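Local coordinates for uncharacterized protein (Pseudomonas aeruginosa UCBPP-PA14, PDB 3FD9) that represses the type III secretion regulon, most likely by disrupting self-association and DNA binding of the activator ExsA until the anti-antiactivator ExsC relieves it, at residues A17-Y22 / L48-E52; Q132-R137 / C164-Q169. One frame throughout, in Å; residues are numbered along the deposited sequence.

The two contacts come in series along the chain: 17-22 closes on 48-52 before 132-137 meets 164-169. They share no helix. Contact 1 joins helix 19-24 to the end of helix 42-50 in the N-terminal part of the chain, whereas contact 2 joins the middle of helix 119-147 to the early part of helix 157-189, the two arms of a hairpin. Their centres are 27 Å apart and their nearest atoms about 11 Å, without touching. Contact 1 packs an aromatic pair between short helices, and contact 2 holds the hairpin helices side by side. Both touch the second subunit, and R134 in the hairpin packs on S20 of a third subunit, so the assembly brings together the two regions from different copies.

Contact 1. Residues A17-Y22 / L48-E52; sequences ASSSLY and LFRCE
The rings of Y22 and F49 lie nearly parallel, their planes 23° apart, but they have slid past one another until the centroids stand 5.6 Å apart and little overlap remains. Over one face of the F49 ring sits the backbone of S19, its CA offset toward the rim, and CB of S19 comes 3.4 Å from F49 CZ. Y22 meets the same ring obliquely, CE1 of Y22 being 3.7 Å from F49 CD2. At the edge of the tyrosine ring, near its plane, stands the carbonyl oxygen of F49, which accepts a hydrogen bond from Y22 OH over 2.7 Å; the hydroxyl is tilted 22° from the carbonyl plane. One residue thus engages Y22 twice, by its ring and by its main chain. The F49 torsion explains how: CG is anti to the carbonyl carbon (chi1 -73°), which sends the ring away from the C=O and lets the two parts grip separate portions of the tyrosine. A17 is poorly ordered, and its approach to R50 is loose. The slid-apart aromatic pair and the tyrosine hydroxyl bound to a main-chain carbonyl join helix 19-24 to the last turn of helix 42-50, beyond which C51 serves as N-cap of helix 52-60. L33 of helix 30-39 touches both S19 and F49, while helix 52-60 packs on Y22 through L54, Q55 and L58.

Contact 2. Residues Q132-R137 / C164-Q169; sequences QSRQLR and CQARTQ
Q165 reaches across to S133, L136 and R137 and is the central link in this section of an antiparallel helical hairpin, the hairpin domain of ExsD. The amide nitrogen NE2 of Q165 donates to S133 OG over 2.9 Å, with the hydroxyl oxygen close to the amide plane. The other end of the amide, OE1, lies against CB of L136, and the leucine and glutamine side chains pass alongside one another, pointing opposite ways. A bend at chi2 of Q165 (70°) carries the amide across toward the facing helix, where both of these meetings take place. R137 stretches in from the side, extended from CG to NE, until its guanidinium stacks on the Q165 amide with the planes 8° apart and NH2 of R137 4.0 Å from Q165 NE2. Q169 stands by the same guanidinium too, obliquely, its amide less nearly parallel to it.

On the other flank the interface becomes largely aliphatic: CD1 of L136 packs on C164, 3.9 Å from its CB; beside it the aliphatic CG of Q132 rests 3.6 Å from the hydroxyl oxygen T168 OG1. These meetings are set by helices whose local axes approach to 10.0 Å and run antiparallel at 159°. The second subunit packs on the same flank, with its F142 on L136, its R145 on Q132 and its V146 on C164. T168 is fixed within its own helix, for C164 O accepts from both T168 N and T168 OG1, the hydroxyl and the amide arriving from opposite faces of the carbonyl plane.

Contact 1. Residues A17-Y22 / L48-E52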
# COMPACT_ATOMS: atom_id res chain seq x y z
N ALA A 17 -12.01 14.82 1.29
CA ALA A 17 -11.99 13.65 0.43
C ALA A 17 -11.05 13.84 -0.77
O ALA A 17 -11.49 14.26 -1.85
CB ALA A 17 -13.40 13.30 -0.04
N SER A 18 -9.78 13.52 -0.57
CA SER A 18 -8.74 13.76 -1.57
C SER A 18 -8.15 12.45 -2.09
O SER A 18 -8.38 11.39 -1.52
CB SER A 18 -7.62 14.59 -0.95
OG SER A 18 -7.09 13.92 0.18
N SER A 19 -7.36 12.55 -3.16
CA SER A 19 -6.76 11.38 -3.78
C SER A 19 -5.86 10.64 -2.81
O SER A 19 -5.55 9.47 -3.00
CB SER A 19 -5.95 11.79 -5.01
OG SER A 19 -4.85 12.60 -4.65
N SER A 20 -5.43 11.34 -1.77
CA SER A 20 -4.58 10.74 -0.75
C SER A 20 -5.31 9.65 0.03
O SER A 20 -4.73 8.62 0.34
CB SER A 20 -4.08 11.82 0.20
OG SER A 20 -3.03 11.32 1.01
N LEU A 21 -6.58 9.87 0.34
CA LEU A 21 -7.38 8.85 1.01
C LEU A 21 -7.42 7.56 0.22
O LEU A 21 -7.41 6.47 0.79
CB LEU A 21 -8.82 9.34 1.21
CG LEU A 21 -9.15 10.10 2.50
CD1 LEU A 21 -10.54 10.72 2.42
CD2 LEU A 21 -9.02 9.19 3.72
N TYR A 22 -7.48 7.68 -1.10
CA TYR A 22 -7.63 6.53 -1.97
C TYR A 22 -6.31 5.82 -2.20
O TYR A 22 -6.27 4.61 -2.38
CB TYR A 22 -8.24 6.95 -3.30
CG TYR A 22 -9.68 7.37 -3.17
CD1 TYR A 22 -10.05 8.71 -3.22
CD2 TYR A 22 -10.68 6.43 -2.98
CE1 TYR A 22 -11.37 9.09 -3.10
CE2 TYR A 22 -12.00 6.79 -2.86
CZ TYR A 22 -12.34 8.13 -2.92
OH TYR A 22 -13.67 8.49 -2.80
N LEU A 48 -15.16 12.88 -9.28
CA LEU A 48 -14.96 11.45 -9.15
C LEU A 48 -14.65 11.09 -7.70
O LEU A 48 -15.17 10.11 -7.18
CB LEU A 48 -13.81 10.98 -10.03
CG LEU A 48 -13.33 9.57 -9.71
CD1 LEU A 48 -14.41 8.55 -10.10
CD2 LEU A 48 -12.02 9.27 -10.41
N PHE A 49 -13.82 11.89 -7.05
CA PHE A 49 -13.36 11.54 -5.72
C PHE A 49 -14.48 11.60 -4.70
O PHE A 49 -14.43 10.92 -3.69
CB PHE A 49 -12.18 12.42 -5.28
CG PHE A 49 -10.89 12.10 -5.98
CD1 PHE A 49 -10.02 13.11 -6.36
CD2 PHE A 49 -10.56 10.79 -6.28
CE1 PHE A 49 -8.82 12.81 -7.01
CE2 PHE A 49 -9.37 10.49 -6.93
CZ PHE A 49 -8.50 11.50 -7.30
N ARG A 50 -15.49 12.42 -4.98
CA ARG A 50 -16.59 12.61 -4.04
C ARG A 50 -17.83 11.79 -4.37
O ARG A 50 -18.80 11.79 -3.60
CB ARG A 50 -16.94 14.09 -3.94
CG ARG A 50 -16.31 14.80 -2.74
CD ARG A 50 -16.31 16.31 -2.92
NE ARG A 50 -17.43 16.77 -3.73
CZ ARG A 50 -17.30 17.32 -4.93
NH1 ARG A 50 -16.10 17.50 -5.46
NH2 ARG A 50 -18.38 17.71 -5.60
N CYS A 51 -17.81 11.09 -5.50
CA CYS A 51 -19.02 10.41 -5.95
C CYS A 51 -19.34 9.16 -5.13
O CYS A 51 -18.46 8.55 -4.53
CB CYS A 51 -18.92 10.09 -7.45
SG CYS A 51 -18.01 8.61 -7.88
N GLU A 52 -20.62 8.80 -5.10
CA GLU A 52 -21.09 7.70 -4.25
C GLU A 52 -20.45 6.36 -4.57
O GLU A 52 -20.09 5.61 -3.67
CB GLU A 52 -22.61 7.57 -4.34
CG GLU A 52 -23.37 8.58 -3.49
CD GLU A 52 -23.31 8.24 -2.01
OE1 GLU A 52 -22.42 7.45 -1.61
OE2 GLU A 52 -24.17 8.75 -1.26

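Contact 2. Residues Q132-R137 / C164-Q169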
# COMPACT_ATOMS: atom_id res chain seq x y z
N GLN A 132 -6.31 9.41 16.03
CA GLN A 132 -5.89 10.40 17.01
C GLN A 132 -4.92 9.76 17.99
O GLN A 132 -3.98 10.40 18.46
CB GLN A 132 -7.10 10.96 17.77
CG GLN A 132 -6.76 11.68 19.08
CD GLN A 132 -6.17 13.08 18.87
OE1 GLN A 132 -5.83 13.46 17.75
NE2 GLN A 132 -6.06 13.84 19.95
N SER A 133 -5.16 8.49 18.30
CA SER A 133 -4.29 7.75 19.21
C SER A 133 -2.92 7.57 18.59
O SER A 133 -1.90 7.92 19.19
CB SER A 133 -4.91 6.39 19.53
OG SER A 133 -4.21 5.75 20.57
N ARG A 134 -2.90 7.02 17.38
CA ARG A 134 -1.67 6.83 16.62
C ARG A 134 -0.91 8.14 16.56
O ARG A 134 0.28 8.20 16.85
CB ARG A 134 -1.98 6.35 15.21
CG ARG A 134 -0.85 5.58 14.55
CD ARG A 134 -0.99 4.08 14.76
NE ARG A 134 -1.63 3.73 16.03
CZ ARG A 134 -0.97 3.50 17.17
NH1 ARG A 134 0.36 3.58 17.20
NH2 ARG A 134 -1.63 3.20 18.27
N GLN A 135 -1.62 9.20 16.18
CA GLN A 135 -1.04 10.53 16.05
C GLN A 135 -0.33 10.97 17.32
O GLN A 135 0.72 11.61 17.27
CB GLN A 135 -2.11 11.55 15.65
CG GLN A 135 -2.50 11.46 14.20
CD GLN A 135 -1.28 11.44 13.30
OE1 GLN A 135 -0.29 12.12 13.56
NE2 GLN A 135 -1.34 10.63 12.24
N LEU A 136 -0.91 10.64 18.47
CA LEU A 136 -0.32 11.00 19.74
C LEU A 136 0.94 10.19 20.04
O LEU A 136 1.83 10.65 20.75
CB LEU A 136 -1.33 10.85 20.88
CG LEU A 136 -2.54 11.79 20.89
CD1 LEU A 136 -3.51 11.40 22.00
CD2 LEU A 136 -2.10 13.23 21.05
N ARG A 137 1.03 8.98 19.49
CA ARG A 137 2.22 8.16 19.67
C ARG A 137 3.36 8.70 18.81
O ARG A 137 4.47 8.90 19.30
CB ARG A 137 1.94 6.70 19.33
CG ARG A 137 0.79 6.10 20.11
CD ARG A 137 0.83 4.58 20.13
NE ARG A 137 -0.42 4.03 20.65
CZ ARG A 137 -0.75 3.98 21.94
NH1 ARG A 137 0.09 4.45 22.85
NH2 ARG A 137 -1.91 3.46 22.31
N CYS A 164 -4.13 13.85 26.90
CA CYS A 164 -4.72 13.65 25.59
C CYS A 164 -4.87 12.17 25.30
O CYS A 164 -5.93 11.72 24.86
CB CYS A 164 -3.88 14.32 24.49
SG CYS A 164 -4.10 16.10 24.37
N GLN A 165 -3.80 11.42 25.54
CA GLN A 165 -3.81 9.98 25.30
C GLN A 165 -4.76 9.30 26.28
O GLN A 165 -5.52 8.41 25.90
CB GLN A 165 -2.40 9.40 25.41
CG GLN A 165 -2.30 7.95 24.96
CD GLN A 165 -2.46 7.78 23.46
OE1 GLN A 165 -1.64 8.27 22.68
NE2 GLN A 165 -3.51 7.08 23.05
N ALA A 166 -4.71 9.73 27.54
CA ALA A 166 -5.60 9.20 28.56
C ALA A 166 -7.06 9.40 28.16
O ALA A 166 -7.82 8.43 28.08
CB ALA A 166 -5.32 9.87 29.91
N ARG A 167 -7.45 10.64 27.92
CA ARG A 167 -8.80 10.95 27.48
C ARG A 167 -9.19 10.08 26.29
O ARG A 167 -10.17 9.34 26.33
CB ARG A 167 -8.92 12.43 27.10
CG ARG A 167 -10.20 12.79 26.36
CD ARG A 167 -11.45 12.56 27.21
NE ARG A 167 -11.42 13.34 28.45
CZ ARG A 167 -11.28 12.80 29.66
NH1 ARG A 167 -11.17 11.49 29.80
NH2 ARG A 167 -11.26 13.59 30.73
N THR A 168 -8.40 10.17 25.22
CA THR A 168 -8.63 9.36 24.03
C THR A 168 -8.87 7.92 24.44
O THR A 168 -9.80 7.28 23.95
CB THR A 168 -7.44 9.43 23.06
OG1 THR A 168 -7.34 10.76 22.53
CG2 THR A 168 -7.64 8.45 21.92
N GLN A 169 -8.05 7.43 25.35
CA GLN A 169 -8.15 6.05 25.81
C GLN A 169 -9.47 5.78 26.51
O GLN A 169 -10.04 4.70 26.39
CB GLN A 169 -6.98 5.72 26.74
CG GLN A 169 -6.45 4.30 26.60
CD GLN A 169 -5.92 4.02 25.20
OE1 GLN A 169 -6.69 3.81 24.26
NE2 GLN A 169 -4.60 3.99 25.07